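Local coordinates for uncharacterized protein (Saccharomonospora viridis, PDB 3RMQ), which is of unknown function but binds a zinc ion through three cysteines and one histidine in a zinc-finger domain of the zf-HC3 family, at residues Y7-Q10 against K15-V18; C59-I64 against P88-R93. The protein carries 1 engineered substitution. All blocks are in the same frame, centred on the assembly; numbering follows the deposited sequence.

Contact 1. Residues Y7-Q10 against K15-V18. With ZN (zinc ion), chain B.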
loop_
_atom_site.group_PDB
_atom_site.type_symbol
_atom_site.label_atom_id
_atom_site.label_comp_id
_atom_site.label_asym_id
_atom_site.label_seq_id
_atom_site.Cartn_x
_atom_site.Cartn_y
_atom_site.Cartn_z
ATOM N N TYR A 7 -9.002 7.636 -4.100
ATOM C CA TYR A 7 -7.937 6.625 -4.115
ATOM C C TYR A 7 -8.389 5.403 -4.900
ATOM O O TYR A 7 -9.503 4.915 -4.712
ATOM C CB TYR A 7 -7.630 6.140 -2.692
ATOM C CG TYR A 7 -7.147 7.257 -1.790
ATOM C CD1 TYR A 7 -5.872 7.795 -1.955
ATOM C CD2 TYR A 7 -7.997 7.828 -0.843
ATOM C CE1 TYR A 7 -5.424 8.822 -1.140
ATOM C CE2 TYR A 7 -7.559 8.870 -0.034
ATOM C CZ TYR A 7 -6.279 9.362 -0.209
ATOM O OH TYR A 7 -5.808 10.399 0.568
ATOM N N LEU A 8 -7.486 4.852 -5.688
ATOM C CA LEU A 8 -7.811 3.640 -6.477
ATOM C C LEU A 8 -6.633 2.679 -6.385
ATOM O O LEU A 8 -5.503 3.096 -6.066
ATOM C CB LEU A 8 -8.063 3.980 -7.949
ATOM C CG LEU A 8 -9.367 4.769 -8.264
ATOM C CD1 LEU A 8 -9.386 5.129 -9.693
ATOM C CD2 LEU A 8 -10.639 3.892 -7.893
ATOM N N TRP A 9 -6.889 1.415 -6.699
ATOM C CA TRP A 9 -5.857 0.393 -6.699
ATOM C C TRP A 9 -5.220 0.278 -8.075
ATOM O O TRP A 9 -5.911 0.491 -9.099
ATOM C CB TRP A 9 -6.483 -0.981 -6.285
ATOM C CG TRP A 9 -6.960 -0.964 -4.864
ATOM C CD1 TRP A 9 -8.183 -0.511 -4.391
ATOM C CD2 TRP A 9 -6.213 -1.395 -3.707
ATOM N NE1 TRP A 9 -8.214 -0.642 -3.001
ATOM C CE2 TRP A 9 -7.041 -1.203 -2.572
ATOM C CE3 TRP A 9 -4.921 -1.943 -3.527
ATOM C CZ2 TRP A 9 -6.609 -1.514 -1.247
ATOM C CZ3 TRP A 9 -4.494 -2.275 -2.187
ATOM C CH2 TRP A 9 -5.342 -2.052 -1.093
ATOM N N GLN A 10 -3.936 -0.096 -8.105
ATOM C CA GLN A 10 -3.266 -0.406 -9.365
ATOM C C GLN A 10 -2.116 -1.376 -9.114
ATOM O O GLN A 10 -1.258 -1.105 -8.261
ATOM C CB GLN A 10 -2.724 0.891 -10.015
ATOM C CG GLN A 10 -1.821 0.653 -11.251
ATOM C CD GLN A 10 -2.572 -0.041 -12.381
ATOM O OE1 GLN A 10 -3.637 0.428 -12.785
ATOM N NE2 GLN A 10 -2.041 -1.177 -12.874
ATOM N N LYS A 15 3.080 -5.817 -6.610
ATOM C CA LYS A 15 2.053 -5.709 -5.573
ATOM C C LYS A 15 0.884 -4.920 -6.079
ATOM O O LYS A 15 1.002 -4.179 -7.046
ATOM C CB LYS A 15 2.590 -4.952 -4.342
ATOM C CG LYS A 15 3.969 -5.443 -3.779
ATOM C CD LYS A 15 4.393 -4.504 -2.627
ATOM C CE LYS A 15 5.836 -4.728 -2.158
ATOM N NZ LYS A 15 6.778 -3.761 -2.808
ATOM N N ARG A 16 -0.239 -5.008 -5.379
ATOM C CA ARG A 16 -1.363 -4.169 -5.727
ATOM C C ARG A 16 -1.276 -2.899 -4.858
ATOM O O ARG A 16 -1.481 -2.976 -3.645
ATOM C CB ARG A 16 -2.693 -4.908 -5.500
ATOM C CG ARG A 16 -3.787 -4.250 -6.323
ATOM C CD ARG A 16 -5.180 -4.814 -6.056
ATOM N NE ARG A 16 -5.270 -6.199 -6.512
ATOM C CZ ARG A 16 -6.392 -6.936 -6.514
ATOM N NH1 ARG A 16 -7.537 -6.417 -6.046
ATOM N NH2 ARG A 16 -6.368 -8.194 -6.988
ATOM N N HIS A 17 -0.868 -1.768 -5.464
ATOM C CA HIS A 17 -0.643 -0.536 -4.702
ATOM C C HIS A 17 -1.892 0.310 -4.760
ATOM O O HIS A 17 -2.843 -0.045 -5.483
ATOM C CB HIS A 17 0.536 0.268 -5.284
ATOM C CG HIS A 17 1.861 -0.412 -5.137
ATOM N ND1 HIS A 17 2.607 -0.377 -3.970
ATOM C CD2 HIS A 17 2.574 -1.155 -6.020
ATOM C CE1 HIS A 17 3.745 -1.027 -4.163
ATOM N NE2 HIS A 17 3.737 -1.526 -5.397
ATOM N N VAL A 18 -1.878 1.425 -4.028
ATOM C CA VAL A 18 -2.990 2.380 -4.022
ATOM C C VAL A 18 -2.371 3.651 -4.519
ATOM O O VAL A 18 -1.187 3.954 -4.179
ATOM C CB VAL A 18 -3.587 2.600 -2.608
ATOM C CG1 VAL A 18 -4.620 3.725 -2.626
ATOM C CG2 VAL A 18 -4.237 1.304 -2.123
HETATM ZN ZN ZN B . 2.367 0.416 -2.070
#

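Contact 2. Residues C59-I64 against P88-R93. With ZN (zinc ion), chain B.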
loop_
_atom_site.group_PDB
_atom_site.type_symbol
_atom_site.label_atom_id
_atom_site.label_comp_id
_atom_site.label_asym_id
_atom_site.label_seq_id
_atom_site.Cartn_x
_atom_site.Cartn_y
_atom_site.Cartn_z
ATOM N N CYS A 59 -0.235 -4.473 -1.530
ATOM C CA CYS A 59 0.880 -3.791 -0.868
ATOM C C CYS A 59 0.460 -3.517 0.578
ATOM O O CYS A 59 -0.524 -2.812 0.819
ATOM C CB CYS A 59 1.186 -2.444 -1.582
ATOM S SG CYS A 59 2.449 -1.462 -0.653
ATOM N N PRO A 60 1.147 -4.120 1.571
ATOM C CA PRO A 60 0.687 -3.892 2.955
ATOM C C PRO A 60 0.744 -2.422 3.338
ATOM O O PRO A 60 -0.117 -1.928 4.073
ATOM C CB PRO A 60 1.708 -4.687 3.804
ATOM C CG PRO A 60 2.169 -5.788 2.865
ATOM C CD PRO A 60 2.248 -5.093 1.499
ATOM N N VAL A 61 1.766 -1.705 2.867
ATOM C CA VAL A 61 1.923 -0.307 3.285
ATOM C C VAL A 61 0.803 0.576 2.713
ATOM O O VAL A 61 0.172 1.369 3.431
ATOM C CB VAL A 61 3.302 0.218 2.836
ATOM C CG1 VAL A 61 3.419 1.681 3.158
ATOM C CG2 VAL A 61 4.409 -0.617 3.569
ATOM N N CYS A 62 0.553 0.428 1.423
ATOM C CA CYS A 62 -0.545 1.158 0.784
ATOM C C CYS A 62 -1.903 0.845 1.446
ATOM O O CYS A 62 -2.746 1.739 1.578
ATOM C CB CYS A 62 -0.652 0.791 -0.713
ATOM S SG CYS A 62 0.491 1.657 -1.760
ATOM N N THR A 63 -2.138 -0.412 1.798
ATOM C CA THR A 63 -3.443 -0.813 2.374
ATOM C C THR A 63 -3.673 -0.086 3.710
ATOM O O THR A 63 -4.741 0.451 3.959
ATOM C CB THR A 63 -3.519 -2.364 2.602
ATOM O OG1 THR A 63 -3.325 -3.071 1.354
ATOM C CG2 THR A 63 -4.920 -2.777 3.209
ATOM N N ILE A 64 -2.644 -0.085 4.575
ATOM C CA ILE A 64 -2.719 0.573 5.877
ATOM C C ILE A 64 -2.765 2.100 5.670
ATOM O O ILE A 64 -3.530 2.790 6.339
ATOM C CB ILE A 64 -1.501 0.209 6.767
ATOM C CG1 ILE A 64 -1.502 -1.288 7.120
ATOM C CG2 ILE A 64 -1.439 1.093 8.039
ATOM C CD1 ILE A 64 -2.796 -1.793 7.565
ATOM N N PRO A 88 11.342 -5.864 7.369
ATOM C CA PRO A 88 11.866 -4.585 7.848
ATOM C C PRO A 88 11.720 -3.517 6.772
ATOM O O PRO A 88 11.484 -2.370 7.097
ATOM C CB PRO A 88 13.353 -4.892 8.145
ATOM C CG PRO A 88 13.369 -6.340 8.475
ATOM C CD PRO A 88 12.291 -6.975 7.587
ATOM N N ALA A 89 11.829 -3.889 5.501
ATOM C CA ALA A 89 11.670 -2.924 4.439
ATOM C C ALA A 89 10.269 -2.326 4.488
ATOM O O ALA A 89 10.102 -1.119 4.350
ATOM C CB ALA A 89 11.919 -3.590 3.052
ATOM N N LEU A 90 9.261 -3.177 4.661
ATOM C CA LEU A 90 7.868 -2.686 4.675
ATOM C C LEU A 90 7.537 -1.890 5.910
ATOM O O LEU A 90 6.875 -0.882 5.832
ATOM C CB LEU A 90 6.875 -3.836 4.578
ATOM C CG LEU A 90 6.950 -4.486 3.195
ATOM C CD1 LEU A 90 6.242 -5.812 3.201
ATOM C CD2 LEU A 90 6.272 -3.530 2.217
ATOM N N ILE A 91 7.989 -2.362 7.067
ATOM C CA ILE A 91 7.700 -1.688 8.330
ATOM C C ILE A 91 8.347 -0.326 8.331
ATOM O O ILE A 91 7.733 0.656 8.732
ATOM C CB ILE A 91 8.181 -2.528 9.552
ATOM C CG1 ILE A 91 7.461 -3.890 9.555
ATOM C CG2 ILE A 91 7.932 -1.766 10.856
ATOM C CD1 ILE A 91 8.046 -4.917 10.601
ATOM N N THR A 92 9.594 -0.234 7.900
ATOM C CA THR A 92 10.241 1.067 7.975
ATOM C C THR A 92 9.634 1.987 6.903
ATOM O O THR A 92 9.525 3.202 7.107
ATOM C CB THR A 92 11.783 0.969 7.909
ATOM O OG1 THR A 92 12.172 0.419 6.653
ATOM C CG2 THR A 92 12.299 0.083 9.048
ATOM N N ARG A 93 9.178 1.417 5.790
ATOM C CA ARG A 93 8.459 2.212 4.796
ATOM C C ARG A 93 7.109 2.743 5.370
ATOM O O ARG A 93 6.751 3.904 5.163
ATOM C CB ARG A 93 8.234 1.378 3.523
ATOM C CG ARG A 93 7.584 2.138 2.383
ATOM C CD ARG A 93 7.540 1.234 1.072
ATOM N NE ARG A 93 8.890 0.809 0.690
ATOM C CZ ARG A 93 9.234 -0.416 0.275
ATOM N NH1 ARG A 93 8.328 -1.373 0.164
ATOM N NH2 ARG A 93 10.505 -0.696 -0.036
HETATM ZN ZN ZN B . 2.367 0.416 -2.070
#

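Contact 1. Residues Y7-Q10 against K15-V18
Trp-9 and Val-18 face each other as the antiparallel non-hydrogen-bonded pair of a beta hairpin, their CA atoms 4.4 Å apart, in the zinc-finger part of the chain. The indole turns beside its own backbone N, with CG anti to the carbonyl carbon (chi1 -66°), and its six-membered ring is brought over the neighbouring strand. Val-18 CG2 meets one face of that ring in a CH-pi contact, 3.4 Å from the six-ring centroid and only 5° off the ring normal. The other methyl, CG1, is anti to the backbone N and packs 3.9 Å from Tyr-7 CB; one branch of the valine thus lies over the indole face, the other against the Tyr-7 CB methylene. At the rim of the indole, CZ3 comes 3.4 Å from Arg-16 O, near the ring plane, while the CG and CD methylenes of Arg-16 pack against CE3; the guanidinium of Arg-16 goes elsewhere, NH2 bonding to Trp-54 O. Gln-10 and His-17 form the hydrogen-bonded pair, with their side chains on the sheet face away from Trp-9 and Val-18. Gln-10 N bonds to His-17 O and His-17 N to Gln-10 O, the reciprocal pair of the hairpin. The Gln-10 amide is held by Asp-48 O through NE2. Lys-15 CB lies over one face of the imidazole, toward its rim. The hairpin thereby presents one zinc ligand, His-17 ND1, which meets the metal at 2.1 Å.

Contact 2. Residues C59-I64 against P88-R93
Val-61 and Leu-90 carry the meeting of the 60-64 and 88-93 portions of helices 60-69 and 88-97, whose axes approach to 9.9 Å at an angle of 28°. Their CA atoms are the nearest across the contact, and both side chains set out toward the opposite helix, crossing obliquely. Val-61 CG2, anti to its carbonyl carbon, does the touching: it lies 3.7 Å from Leu-90 CD2 and also comes up to the backbone oxygen of Leu-90, at 3.4 Å. The other Val-61 methyl, CG1, faces Arg-93, where the nearest aliphatic atom is CG at 4.3 Å. Leu-90 divides its two methyls between neighbours. Its CG stands beside the backbone N (chi1 -68°), and from there CD2 goes to Val-61 while CD1 reaches the proline ring, 4.1 Å from Pro-60 CG, the two side chains crossing at about a right angle. Phe-84 and Trp-86 also touch Pro-60, whereas Val-61 packs against the zinc ligand Cys-36. Arg-93 meets Val-61 through its CG methylene; its NE has a long, weak ion pair with Glu-38.

The first helix starts at the metal. Cys-59 is its N-cap, and its SG both binds zinc at 2.4 Å and accepts a nearly straight capping bond from Cys-62 N (173°), while Cys-62 SG adds a second thiolate as the other half of the CxxC motif. Thr-63 reaches Cys-59 O with OG1 and N from opposite faces of the carbonyl plane. No hydrogen bond joins the helices, so apolar packing dominates their contact, while polar bonds and metal coordination fix the start of helix 60-69; the capping N-H probably tempers the negative charge on the Cys-59 sulfur.

Contacts 1 and 2 follow one another along the chain and both are partly buried, each mixing buried residues with others partly exposed. They share one zinc ion: contact 1 supplies the histidine ligand from a hairpin, contact 2 two cysteines from a helix start, and Cys-36 completes the site. Contact 1 is knit by backbone hydrogen bonds and an aromatic face, contact 2 by aliphatic side chains between helices. The two also meet directly. Arg-16 O lies 2.9 Å from Cys-59 N, a probable hydrogen bond tying the hairpin to the helix cap, and Trp-9 packs on Thr-63, Val-18 on Cys-62. Helix 60-69 thus packs against both the hairpin and helix 88-97, although Lys-15 and Arg-93 also touch.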